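PDB 3EB8: cysteine protease-like virA, which is a secreted Shigella effector that promotes bacterial entry into epithelial cells and spreading within and between them, although its assignment as an alpha-tubulin-cleaving thiol protease is disputed. Local coordinates for residues A227-L232 / T331-E336; A299-S304 / S324-A329; T135-V140 / E336-A341; W141-R146 / A235-L240. All blocks are in the same frame, centred on the assembly; numbering follows the deposited sequence.

In the fold
From the N terminus the chain first reaches 135-140 and 141-146, the turn and the first part of helix 140-149. Contact 4 closes the earliest loop, bringing 141-146 against the connection 235-240 that follows helix 226-234. That helix supplies 227-232 to contact 1, whose partner 331-336 comes only after the hairpin of strands 300-312 and 315-327. Contacts 4 and 1 therefore cross, whereas contact 2, between the two hairpin strands, lies wholly within the span of contact 1. Contact 3 joins 135-140 to helix 335-341 and encloses the other three. Together they fasten helices 140-149, 226-234 and 335-341 beside one end of the hairpin in the mixed sheet.

Contact 1 (A227-L232 / T331-E336); sequences AFISAL and TLPSSE
Helix 226-234, part of the tubulin-binding region, meets the linker into helix 335-341 where S230 faces T331 and P333. S230 lies at the middle of the contact, its OG above one face of the prolyl ring, 3.6 Å from P333 CB and equally far from P333 CG and CD. P333 N is closer still, 3.0 Å from S230 OG, but as a proline nitrogen it has no hydrogen to offer, so this is packing. The hydroxyl is bonded instead within its own helix, to P226 O: with chi1 at -69° S230 OG stands beside its own backbone N, turned back along the helix. The linker's bend on this side is an inverse gamma turn centred on P333, closed by S334 N donating to L332 O over 2.8 Å. Directly after it S334 takes the N-cap position of helix 335-341, its OG bonded to G337 N. On one flank of S230 the methyl T331 CG2 comes to 3.7 Å from S230 CB, while T331 OG1 bonds to H328 O. On the other flank the I229 CG2 branch crosses P333 obliquely, 4.0 Å from P333 CB, and the CG1 branch leads away from the linker. One turn back, A227 N lies 3.6 Å from T331 O but is bonded to the carboxylate of D225. L338 covers both S230 and T331 from helix 335-341.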
loop_
_atom_site.group_PDB
_atom_site.type_symbol
_atom_site.label_atom_id
_atom_site.label_comp_id
_atom_site.label_asym_id
_atom_site.label_seq_id
_atom_site.Cartn_x
_atom_site.Cartn_y
_atom_site.Cartn_z
ATOM N N ALA A 227 15.452 10.264 7.819
ATOM C CA ALA A 227 15.076 8.973 7.291
ATOM C C ALA A 227 13.559 8.914 7.159
ATOM O O ALA A 227 13.035 8.338 6.218
ATOM C CB ALA A 227 15.593 7.844 8.174
ATOM N N PHE A 228 12.860 9.536 8.103
ATOM C CA PHE A 228 11.416 9.608 8.024
ATOM C C PHE A 228 10.956 10.478 6.840
ATOM O O PHE A 228 10.058 10.099 6.091
ATOM C CB PHE A 228 10.785 10.115 9.324
ATOM C CG PHE A 228 9.302 10.270 9.218
ATOM C CD1 PHE A 228 8.470 9.162 9.321
ATOM C CD2 PHE A 228 8.741 11.507 8.918
ATOM C CE1 PHE A 228 7.090 9.292 9.162
ATOM C CE2 PHE A 228 7.365 11.648 8.770
ATOM C CZ PHE A 228 6.532 10.542 8.887
ATOM N N ILE A 229 11.569 11.644 6.678
ATOM C CA ILE A 229 11.226 12.499 5.546
ATOM C C ILE A 229 11.433 11.725 4.249
ATOM O O ILE A 229 10.613 11.773 3.333
ATOM C CB ILE A 229 12.087 13.778 5.523
ATOM C CG1 ILE A 229 11.874 14.579 6.813
ATOM C CG2 ILE A 229 11.779 14.604 4.278
ATOM C CD1 ILE A 229 10.397 14.839 7.146
ATOM N N SER A 230 12.532 10.984 4.211
ATOM C CA SER A 230 12.898 10.185 3.062
ATOM C C SER A 230 11.853 9.113 2.817
ATOM O O SER A 230 11.465 8.880 1.673
ATOM C CB SER A 230 14.286 9.557 3.274
ATOM O OG SER A 230 15.312 10.540 3.263
ATOM N N ALA A 231 11.389 8.478 3.894
ATOM C CA ALA A 231 10.386 7.414 3.796
ATOM C C ALA A 231 9.036 7.941 3.298
ATOM O O ALA A 231 8.418 7.368 2.392
ATOM C CB ALA A 231 10.212 6.734 5.128
ATOM N N LEU A 232 8.579 9.031 3.910
ATOM C CA LEU A 232 7.341 9.693 3.508
ATOM C C LEU A 232 7.359 10.153 2.038
ATOM O O LEU A 232 6.429 9.867 1.269
ATOM C CB LEU A 232 7.086 10.891 4.415
ATOM C CG LEU A 232 5.922 11.825 4.073
ATOM C CD1 LEU A 232 4.580 11.076 4.048
ATOM C CD2 LEU A 232 5.881 12.991 5.055
ATOM N N THR A 331 19.181 7.536 5.931
ATOM C CA THR A 331 18.838 7.919 4.559
ATOM C C THR A 331 18.647 9.419 4.412
ATOM O O THR A 331 17.924 10.040 5.193
ATOM C CB THR A 331 17.531 7.250 4.038
ATOM O OG1 THR A 331 17.622 5.827 4.141
ATOM C CG2 THR A 331 17.309 7.622 2.575
ATOM N N LEU A 332 19.277 9.996 3.397
ATOM C CA LEU A 332 19.118 11.419 3.119
ATOM C C LEU A 332 17.993 11.669 2.118
ATOM O O LEU A 332 17.870 10.949 1.131
ATOM C CB LEU A 332 20.433 12.027 2.619
ATOM C CG LEU A 332 21.595 11.912 3.615
ATOM C CD1 LEU A 332 22.867 12.459 2.994
ATOM C CD2 LEU A 332 21.267 12.599 4.947
ATOM N N PRO A 333 17.164 12.691 2.382
ATOM C CA PRO A 333 16.032 13.030 1.530
ATOM C C PRO A 333 16.491 13.653 0.207
ATOM O O PRO A 333 16.420 14.863 0.045
ATOM C CB PRO A 333 15.253 14.061 2.367
ATOM C CG PRO A 333 15.851 14.049 3.698
ATOM C CD PRO A 333 17.250 13.578 3.549
ATOM N N SER A 334 16.971 12.823 -0.712
ATOM C CA SER A 334 17.297 13.243 -2.060
ATOM C C SER A 334 17.127 12.050 -2.984
ATOM O O SER A 334 17.058 10.911 -2.540
ATOM C CB SER A 334 18.743 13.751 -2.150
ATOM O OG SER A 334 19.671 12.675 -2.087
ATOM N N SER A 335 17.068 12.319 -4.276
ATOM C CA SER A 335 17.002 11.268 -5.269
ATOM C C SER A 335 18.200 10.307 -5.181
ATOM O O SER A 335 18.042 9.110 -5.366
ATOM C CB SER A 335 16.905 11.903 -6.653
ATOM O OG SER A 335 15.924 12.924 -6.606
ATOM N N GLU A 336 19.395 10.823 -4.909
ATOM C CA GLU A 336 20.544 9.939 -4.668
ATOM C C GLU A 336 20.329 9.085 -3.413
ATOM O O GLU A 336 20.470 7.871 -3.461
ATOM C CB GLU A 336 21.889 10.704 -4.575
ATOM C CG GLU A 336 23.073 9.781 -4.228
ATOM C CD GLU A 336 24.422 10.447 -4.310
ATOM O OE1 GLU A 336 25.401 9.910 -3.728
ATOM O OE2 GLU A 336 24.512 11.499 -4.973
#

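Contact 2 (A299-S304 / S324-A329); sequences AYEVSS and SYLVHA
This is antiparallel strand pairing within the hairpin of strands 300-312 and 315-327 in the large mixed sheet, joining A299-S304 to S324-A329. Y300 and V327 form one hydrogen-bonded pair, with Y300 N to V327 O at 2.9 Å and V327 N to Y300 O at 2.7 Å. V302 and Y325 form the next: V302 N reaches Y325 O at 2.8 Å almost straight (176°), and Y325 N returns to V302 O at 3.0 Å. The non-hydrogen-bonded pairs E301-L326 and S303-S324 alternate with them. On the face shared with Y300 and V327, V302 and Y325 run side by side, and V302 CB stands over the Y325 ring, toward its rim, 3.8 Å from the centroid. Y325 CG, set between its backbone N and carbonyl carbon (chi1 51°), leans the ring toward V302. V302 CG2 meets V327 CG2 at 4.0 Å, and A231 of helix 226-234 packs on both valines. On the other face E301 CG touches L326 CD1 at 3.4 Å. Y300 OH bonds to D225 and Y325 OH to S234, so both buried phenols have polar partners, and the apolar face can pack on the helix without stranding a hydroxyl.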
loop_
_atom_site.group_PDB
_atom_site.type_symbol
_atom_site.label_atom_id
_atom_site.label_comp_id
_atom_site.label_asym_id
_atom_site.label_seq_id
_atom_site.Cartn_x
_atom_site.Cartn_y
_atom_site.Cartn_z
ATOM N N ALA A 299 14.796 3.192 11.969
ATOM C CA ALA A 299 14.438 2.865 10.579
ATOM C C ALA A 299 12.921 2.761 10.348
ATOM O O ALA A 299 12.146 2.675 11.300
ATOM C CB ALA A 299 15.130 1.574 10.135
ATOM N N TYR A 300 12.505 2.756 9.081
ATOM C CA TYR A 300 11.075 2.806 8.743
ATOM C C TYR A 300 10.634 1.733 7.757
ATOM O O TYR A 300 11.332 1.418 6.793
ATOM C CB TYR A 300 10.668 4.208 8.258
ATOM C CG TYR A 300 10.925 5.263 9.313
ATOM C CD1 TYR A 300 12.080 6.059 9.276
ATOM C CD2 TYR A 300 10.036 5.442 10.376
ATOM C CE1 TYR A 300 12.333 7.001 10.256
ATOM C CE2 TYR A 300 10.277 6.383 11.358
ATOM C CZ TYR A 300 11.426 7.159 11.291
ATOM O OH TYR A 300 11.668 8.095 12.266
ATOM N N GLU A 301 9.472 1.158 8.017
ATOM C CA GLU A 301 8.815 0.306 7.042
ATOM C C GLU A 301 7.751 1.143 6.351
ATOM O O GLU A 301 6.908 1.769 7.006
ATOM C CB GLU A 301 8.196 -0.915 7.723
ATOM C CG GLU A 301 9.203 -1.669 8.587
ATOM C CD GLU A 301 8.577 -2.666 9.564
ATOM O OE1 GLU A 301 9.273 -3.645 9.924
ATOM O OE2 GLU A 301 7.410 -2.469 9.978
ATOM N N VAL A 302 7.799 1.173 5.027
ATOM C CA VAL A 302 6.794 1.891 4.256
ATOM C C VAL A 302 5.925 0.918 3.460
ATOM O O VAL A 302 6.424 -0.052 2.870
ATOM C CB VAL A 302 7.467 2.855 3.272
ATOM C CG1 VAL A 302 6.437 3.572 2.422
ATOM C CG2 VAL A 302 8.357 3.825 4.023
ATOM N N SER A 303 4.622 1.172 3.466
ATOM C CA SER A 303 3.718 0.543 2.529
ATOM C C SER A 303 3.040 1.651 1.739
ATOM O O SER A 303 2.277 2.439 2.308
ATOM C CB SER A 303 2.660 -0.268 3.258
ATOM O OG SER A 303 1.572 -0.529 2.378
ATOM N N SER A 304 3.326 1.720 0.440
ATOM C CA SER A 304 2.767 2.757 -0.423
ATOM C C SER A 304 1.866 2.140 -1.486
ATOM O O SER A 304 2.339 1.495 -2.418
ATOM C CB SER A 304 3.892 3.552 -1.090
ATOM O OG SER A 304 3.400 4.664 -1.820
ATOM N N SER A 324 5.991 -2.133 -0.796
ATOM C CA SER A 324 6.512 -2.049 0.555
ATOM C C SER A 324 8.041 -2.179 0.551
ATOM O O SER A 324 8.613 -2.907 -0.269
ATOM C CB SER A 324 5.929 -3.169 1.396
ATOM O OG SER A 324 6.416 -4.400 0.911
ATOM N N TYR A 325 8.676 -1.499 1.502
ATOM C CA TYR A 325 10.114 -1.481 1.637
ATOM C C TYR A 325 10.554 -0.880 2.975
ATOM O O TYR A 325 9.767 -0.240 3.693
ATOM C CB TYR A 325 10.729 -0.663 0.513
ATOM C CG TYR A 325 10.105 0.690 0.359
ATOM C CD1 TYR A 325 10.631 1.798 0.982
ATOM C CD2 TYR A 325 8.976 0.857 -0.414
ATOM C CE1 TYR A 325 10.047 3.039 0.823
ATOM C CE2 TYR A 325 8.382 2.082 -0.573
ATOM C CZ TYR A 325 8.912 3.170 0.037
ATOM O OH TYR A 325 8.306 4.394 -0.152
ATOM N N LEU A 326 11.837 -1.067 3.272
ATOM C CA LEU A 326 12.484 -0.517 4.454
ATOM C C LEU A 326 13.324 0.704 4.077
ATOM O O LEU A 326 14.055 0.684 3.087
ATOM C CB LEU A 326 13.430 -1.570 5.017
ATOM C CG LEU A 326 13.358 -1.947 6.483
ATOM C CD1 LEU A 326 11.979 -2.512 6.803
ATOM C CD2 LEU A 326 14.433 -2.979 6.747
ATOM N N VAL A 327 13.232 1.758 4.873
ATOM C CA VAL A 327 14.138 2.886 4.740
ATOM C C VAL A 327 15.061 2.946 5.951
ATOM O O VAL A 327 14.596 3.157 7.080
ATOM C CB VAL A 327 13.386 4.219 4.643
ATOM C CG1 VAL A 327 14.393 5.353 4.433
ATOM C CG2 VAL A 327 12.346 4.171 3.528
ATOM N N HIS A 328 16.362 2.762 5.714
ATOM C CA HIS A 328 17.362 2.696 6.783
ATOM C C HIS A 328 17.572 4.053 7.487
ATOM O O HIS A 328 17.315 5.120 6.924
ATOM C CB HIS A 328 18.693 2.115 6.246
ATOM C CG HIS A 328 19.553 3.110 5.524
ATOM N ND1 HIS A 328 19.651 3.158 4.147
ATOM C CD2 HIS A 328 20.348 4.104 5.988
ATOM C CE1 HIS A 328 20.463 4.139 3.794
ATOM N NE2 HIS A 328 20.897 4.732 4.892
ATOM N N ALA A 329 18.064 3.997 8.715
ATOM C CA ALA A 329 18.200 5.172 9.588
ATOM C C ALA A 329 18.956 6.385 9.041
ATOM O O ALA A 329 18.619 7.535 9.342
ATOM C CB ALA A 329 18.814 4.752 10.901
#

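Contact 3 (T135-V140 / E336-A341); sequences TDFNSV and EGLRNA
D136 sets its CB against R339 CB at 3.3 Å, a tight aliphatic approach on the flank of helix 335-341. Their charges do not meet: D136 OD2 and R339 NE stay 6.3 Å apart, because R339 CG, with chi1 60°, starts a chain that extends along the helix surface and lays the guanidinium with one face over E336 CA. The D136 carboxylate accepts instead from K133 N, and a water lies within bonding distance of both D136 OD2 (2.8 Å) and R339 O. F137 comes next, with positive phi at the third position of a type II turn that runs from T135 to N138. The turn presents the phenyl ring to the helix, where L338 CB stands over one face, 3.8 Å from the ring centroid and 18° off its normal; the two side chains cross at about a right angle. Behind the ring lie W237 and L240. F137 O is gripped twice, by S335 OG at the start of helix 335-341 and by V140 N at 3.2 Å, which closes a type I turn from F137 to V140. These consecutive turns lead the loop into helix 140-149, with S139 at its N-cap position. V140, in the first turn of that helix, reaches back with both methyls to the CD1 methyl of L338: V140 CG2 lies 4.0 Å from L338 CD1, which also touches F137 CD2 at 3.8 Å. S230 and S234 of helix 226-234 flank L338 too.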
loop_
_atom_site.group_PDB
_atom_site.type_symbol
_atom_site.label_atom_id
_atom_site.label_comp_id
_atom_site.label_asym_id
_atom_site.label_seq_id
_atom_site.Cartn_x
_atom_site.Cartn_y
_atom_site.Cartn_z
ATOM N N THR A 135 18.557 7.667 -12.722
ATOM C CA THR A 135 17.333 8.427 -12.894
ATOM C C THR A 135 16.290 8.100 -11.828
ATOM O O THR A 135 15.262 8.772 -11.746
ATOM C CB THR A 135 16.716 8.184 -14.289
ATOM O OG1 THR A 135 16.642 6.778 -14.546
ATOM C CG2 THR A 135 17.550 8.847 -15.382
ATOM N N ASP A 136 16.543 7.070 -11.022
ATOM C CA ASP A 136 15.584 6.662 -9.992
ATOM C C ASP A 136 15.221 7.796 -9.021
ATOM O O ASP A 136 16.100 8.475 -8.491
ATOM C CB ASP A 136 16.112 5.464 -9.206
ATOM C CG ASP A 136 16.258 4.213 -10.056
ATOM O OD1 ASP A 136 15.839 4.197 -11.233
ATOM O OD2 ASP A 136 16.796 3.226 -9.523
ATOM N N PHE A 137 13.920 7.996 -8.804
ATOM C CA PHE A 137 13.420 8.992 -7.855
ATOM C C PHE A 137 13.673 10.428 -8.297
ATOM O O PHE A 137 13.515 11.357 -7.508
ATOM C CB PHE A 137 13.986 8.767 -6.444
ATOM C CG PHE A 137 13.506 7.502 -5.803
ATOM C CD1 PHE A 137 14.263 6.333 -5.883
ATOM C CD2 PHE A 137 12.286 7.471 -5.130
ATOM C CE1 PHE A 137 13.802 5.148 -5.306
ATOM C CE2 PHE A 137 11.822 6.295 -4.544
ATOM C CZ PHE A 137 12.571 5.134 -4.640
ATOM N N ASN A 138 14.059 10.617 -9.554
ATOM C CA ASN A 138 14.253 11.968 -10.073
ATOM C C ASN A 138 13.039 12.879 -9.852
ATOM O O ASN A 138 13.187 14.046 -9.500
ATOM C CB ASN A 138 14.613 11.948 -11.563
ATOM C CG ASN A 138 16.113 11.993 -11.804
ATOM O OD1 ASN A 138 16.914 11.768 -10.887
ATOM N ND2 ASN A 138 16.504 12.280 -13.046
ATOM N N SER A 139 11.840 12.349 -10.053
ATOM C CA SER A 139 10.659 13.193 -10.012
ATOM C C SER A 139 9.995 13.262 -8.638
ATOM O O SER A 139 8.909 13.835 -8.512
ATOM C CB SER A 139 9.642 12.737 -11.056
ATOM O OG SER A 139 9.154 11.447 -10.758
ATOM N N VAL A 140 10.654 12.712 -7.616
ATOM C CA VAL A 140 10.008 12.504 -6.325
ATOM C C VAL A 140 9.450 13.773 -5.667
ATOM O O VAL A 140 8.336 13.749 -5.156
ATOM C CB VAL A 140 10.906 11.722 -5.338
ATOM C CG1 VAL A 140 12.087 12.541 -4.928
ATOM C CG2 VAL A 140 10.108 11.315 -4.117
ATOM N N GLU A 336 19.395 10.823 -4.909
ATOM C CA GLU A 336 20.544 9.939 -4.668
ATOM C C GLU A 336 20.329 9.085 -3.413
ATOM O O GLU A 336 20.470 7.871 -3.461
ATOM C CB GLU A 336 21.889 10.704 -4.575
ATOM C CG GLU A 336 23.073 9.781 -4.228
ATOM C CD GLU A 336 24.422 10.447 -4.310
ATOM O OE1 GLU A 336 25.401 9.910 -3.728
ATOM O OE2 GLU A 336 24.512 11.499 -4.973
ATOM N N GLY A 337 20.001 9.732 -2.298
ATOM C CA GLY A 337 19.700 9.025 -1.059
ATOM C C GLY A 337 18.657 7.920 -1.239
ATOM O O GLY A 337 18.849 6.788 -0.787
ATOM N N LEU A 338 17.564 8.256 -1.923
ATOM C CA LEU A 338 16.440 7.339 -2.136
ATOM C C LEU A 338 16.778 6.122 -3.039
ATOM O O LEU A 338 16.600 4.981 -2.629
ATOM C CB LEU A 338 15.212 8.103 -2.669
ATOM C CG LEU A 338 14.602 9.182 -1.760
ATOM C CD1 LEU A 338 13.199 9.642 -2.199
ATOM C CD2 LEU A 338 14.569 8.681 -0.337
ATOM N N ARG A 339 17.275 6.353 -4.250
ATOM C CA ARG A 339 17.587 5.239 -5.134
ATOM C C ARG A 339 18.646 4.301 -4.530
ATOM O O ARG A 339 18.633 3.103 -4.794
ATOM C CB ARG A 339 18.041 5.748 -6.495
ATOM C CG ARG A 339 19.293 6.617 -6.430
ATOM C CD ARG A 339 19.639 7.240 -7.758
ATOM N NE ARG A 339 21.055 7.566 -7.795
ATOM C CZ ARG A 339 21.545 8.792 -7.945
ATOM N NH1 ARG A 339 20.725 9.822 -8.100
ATOM N NH2 ARG A 339 22.858 8.985 -7.954
ATOM N N ASN A 340 19.563 4.840 -3.729
ATOM C CA ASN A 340 20.547 4.003 -3.041
ATOM C C ASN A 340 19.963 3.276 -1.821
ATOM O O ASN A 340 20.276 2.122 -1.590
ATOM C CB ASN A 340 21.792 4.805 -2.657
ATOM C CG ASN A 340 22.779 4.947 -3.811
ATOM O OD1 ASN A 340 23.530 4.013 -4.135
ATOM N ND2 ASN A 340 22.814 6.128 -4.407
ATOM N N ALA A 341 19.091 3.943 -1.071
ATOM C CA ALA A 341 18.443 3.326 0.094
ATOM C C ALA A 341 17.338 2.321 -0.279
ATOM O O ALA A 341 17.146 1.327 0.419
ATOM C CB ALA A 341 17.910 4.389 1.045
HETATM O O HOH W 1 16.516 2.559 -6.807
#

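Contact 4 (W141-R146 / A235-L240); sequences WHDIYR and AFWQSL
D143 and I144, neighbours on helix 140-149, hold the loop that runs from helix 226-234 toward helix 245-265, in the tubulin-binding region. The loop meets the helix flank through F236, W237 and Q238, and a type I turn from W237 to L240, with L240 N bonded to W237 O, shapes what follows. The apolar part belongs to I144 and F236. I144 CG1 lies over one face of the F236 phenyl ring, 3.9 Å from its centroid, and I144 CD1 carries the contact outward to F236 CD1 at 3.6 Å. I144 CG1 is anti to the backbone N (chi1 -170°), which lays this longer branch over the ring. Beyond the pair, H277 and I279 of strand 274-283 pack on F236, so the phenyl ring touches both helix 140-149 and strand 274-283. The polar part belongs to D143, buried and pointed at the loop. Q238 N donates to D143 OD2 over 3.0 Å at 160°, reaching the oxygen from above the carboxylate plane, 62° out of it. S139 OG, one turn earlier, bonds to the same oxygen, and two bonds on OD2 help fix the rotation of the acid. Van der Waals contacts complete the grip: D143 CB lies 3.4 Å from F236 O, and Q238 CG passes 3.4 Å from D143 OD2. W237 CB starts away from the helix, yet the edge of its indole comes beside the acid, with W237 CD1 3.1 Å from D143 OD2, near the ring plane.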
loop_
_atom_site.group_PDB
_atom_site.type_symbol
_atom_site.label_atom_id
_atom_site.label_comp_id
_atom_site.label_asym_id
_atom_site.label_seq_id
_atom_site.Cartn_x
_atom_site.Cartn_y
_atom_site.Cartn_z
ATOM N N TRP A 141 10.205 14.870 -5.678
ATOM C CA TRP A 141 9.714 16.128 -5.102
ATOM C C TRP A 141 8.446 16.644 -5.802
ATOM O O TRP A 141 7.502 17.068 -5.143
ATOM C CB TRP A 141 10.771 17.244 -5.138
ATOM C CG TRP A 141 12.096 16.959 -4.479
ATOM C CD1 TRP A 141 13.295 17.538 -4.788
ATOM C CD2 TRP A 141 12.357 16.051 -3.398
ATOM N NE1 TRP A 141 14.284 17.045 -3.975
ATOM C CE2 TRP A 141 13.740 16.123 -3.120
ATOM C CE3 TRP A 141 11.562 15.174 -2.650
ATOM C CZ2 TRP A 141 14.343 15.356 -2.122
ATOM C CZ3 TRP A 141 12.164 14.408 -1.654
ATOM C CH2 TRP A 141 13.541 14.503 -1.403
ATOM N N HIS A 142 8.430 16.624 -7.133
ATOM C CA HIS A 142 7.258 17.095 -7.871
ATOM C C HIS A 142 6.093 16.129 -7.704
ATOM O O HIS A 142 4.939 16.544 -7.656
ATOM C CB HIS A 142 7.576 17.293 -9.360
ATOM C CG HIS A 142 8.635 18.318 -9.618
ATOM N ND1 HIS A 142 9.925 18.194 -9.146
ATOM C CD2 HIS A 142 8.596 19.486 -10.302
ATOM C CE1 HIS A 142 10.634 19.243 -9.524
ATOM N NE2 HIS A 142 9.851 20.042 -10.227
ATOM N N ASP A 143 6.411 14.842 -7.611
ATOM C CA ASP A 143 5.413 13.814 -7.346
ATOM C C ASP A 143 4.662 14.045 -6.020
ATOM O O ASP A 143 3.436 14.037 -5.988
ATOM C CB ASP A 143 6.057 12.424 -7.390
ATOM C CG ASP A 143 6.528 12.056 -8.784
ATOM O OD1 ASP A 143 6.031 12.680 -9.749
ATOM O OD2 ASP A 143 7.391 11.155 -8.926
ATOM N N ILE A 144 5.373 14.267 -4.924
ATOM C CA ILE A 144 4.657 14.524 -3.664
ATOM C C ILE A 144 3.901 15.866 -3.713
ATOM O O ILE A 144 2.738 15.944 -3.336
ATOM C CB ILE A 144 5.564 14.399 -2.412
ATOM C CG1 ILE A 144 4.716 14.426 -1.136
ATOM C CG2 ILE A 144 6.619 15.474 -2.407
ATOM C CD1 ILE A 144 5.460 14.002 0.137
ATOM N N TYR A 145 4.547 16.906 -4.222
ATOM C CA TYR A 145 3.888 18.189 -4.379
ATOM C C TYR A 145 2.536 18.046 -5.106
ATOM O O TYR A 145 1.487 18.392 -4.561
ATOM C CB TYR A 145 4.783 19.187 -5.125
ATOM C CG TYR A 145 4.134 20.543 -5.285
ATOM C CD1 TYR A 145 4.040 21.407 -4.214
ATOM C CD2 TYR A 145 3.575 20.933 -6.491
ATOM C CE1 TYR A 145 3.434 22.631 -4.335
ATOM C CE2 TYR A 145 2.964 22.166 -6.632
ATOM C CZ TYR A 145 2.897 23.016 -5.547
ATOM O OH TYR A 145 2.291 24.253 -5.661
ATOM N N ARG A 146 2.572 17.541 -6.336
ATOM C CA ARG A 146 1.353 17.385 -7.118
ATOM C C ARG A 146 0.284 16.623 -6.331
ATOM O O ARG A 146 -0.871 17.064 -6.255
ATOM C CB ARG A 146 1.643 16.697 -8.456
ATOM C CG ARG A 146 2.620 17.471 -9.313
ATOM C CD ARG A 146 3.092 16.697 -10.539
ATOM N NE ARG A 146 4.473 17.050 -10.867
ATOM C CZ ARG A 146 4.988 17.034 -12.092
ATOM N NH1 ARG A 146 4.234 16.697 -13.130
ATOM N NH2 ARG A 146 6.259 17.370 -12.279
ATOM N N ALA A 235 7.538 7.564 -0.909
ATOM C CA ALA A 235 6.308 6.796 -1.102
ATOM C C ALA A 235 5.478 7.307 -2.277
ATOM O O ALA A 235 4.633 6.590 -2.800
ATOM C CB ALA A 235 5.452 6.772 0.182
ATOM N N PHE A 236 5.727 8.552 -2.675
ATOM C CA PHE A 236 4.960 9.191 -3.742
ATOM C C PHE A 236 5.627 9.079 -5.130
ATOM O O PHE A 236 5.021 9.449 -6.129
ATOM C CB PHE A 236 4.674 10.666 -3.404
ATOM C CG PHE A 236 3.734 10.861 -2.244
ATOM C CD1 PHE A 236 4.202 10.839 -0.940
ATOM C CD2 PHE A 236 2.374 11.076 -2.460
ATOM C CE1 PHE A 236 3.329 11.021 0.129
ATOM C CE2 PHE A 236 1.500 11.257 -1.392
ATOM C CZ PHE A 236 1.977 11.232 -0.098
ATOM N N TRP A 237 6.868 8.586 -5.207
ATOM C CA TRP A 237 7.514 8.512 -6.520
ATOM C C TRP A 237 6.628 7.757 -7.554
ATOM O O TRP A 237 6.169 6.638 -7.302
ATOM C CB TRP A 237 8.936 7.926 -6.442
ATOM C CG TRP A 237 9.649 7.972 -7.786
ATOM C CD1 TRP A 237 9.682 9.028 -8.664
ATOM C CD2 TRP A 237 10.408 6.930 -8.395
ATOM N NE1 TRP A 237 10.408 8.702 -9.772
ATOM C CE2 TRP A 237 10.867 7.421 -9.641
ATOM C CE3 TRP A 237 10.772 5.633 -8.002
ATOM C CZ2 TRP A 237 11.668 6.658 -10.507
ATOM C CZ3 TRP A 237 11.573 4.871 -8.868
ATOM C CH2 TRP A 237 12.005 5.393 -10.113
ATOM N N GLN A 238 6.383 8.379 -8.705
ATOM C CA GLN A 238 5.397 7.850 -9.655
ATOM C C GLN A 238 5.731 6.461 -10.207
ATOM O O GLN A 238 4.835 5.708 -10.563
ATOM C CB GLN A 238 5.194 8.831 -10.803
ATOM C CG GLN A 238 6.479 9.211 -11.532
ATOM C CD GLN A 238 6.226 10.159 -12.702
ATOM O OE1 GLN A 238 6.508 11.364 -12.624
ATOM N NE2 GLN A 238 5.672 9.620 -13.788
ATOM N N SER A 239 7.019 6.132 -10.284
ATOM C CA SER A 239 7.467 4.835 -10.817
ATOM C C SER A 239 8.015 3.927 -9.723
ATOM O O SER A 239 8.712 2.962 -9.992
ATOM C CB SER A 239 8.517 5.035 -11.907
ATOM O OG SER A 239 8.046 5.951 -12.867
ATOM N N LEU A 240 7.675 4.231 -8.481
ATOM C CA LEU A 240 8.082 3.410 -7.347
ATOM C C LEU A 240 7.923 1.896 -7.582
ATOM O O LEU A 240 8.748 1.114 -7.147
ATOM C CB LEU A 240 7.296 3.829 -6.108
ATOM C CG LEU A 240 7.734 3.174 -4.803
ATOM C CD1 LEU A 240 9.094 3.679 -4.392
ATOM C CD2 LEU A 240 6.717 3.475 -3.722
#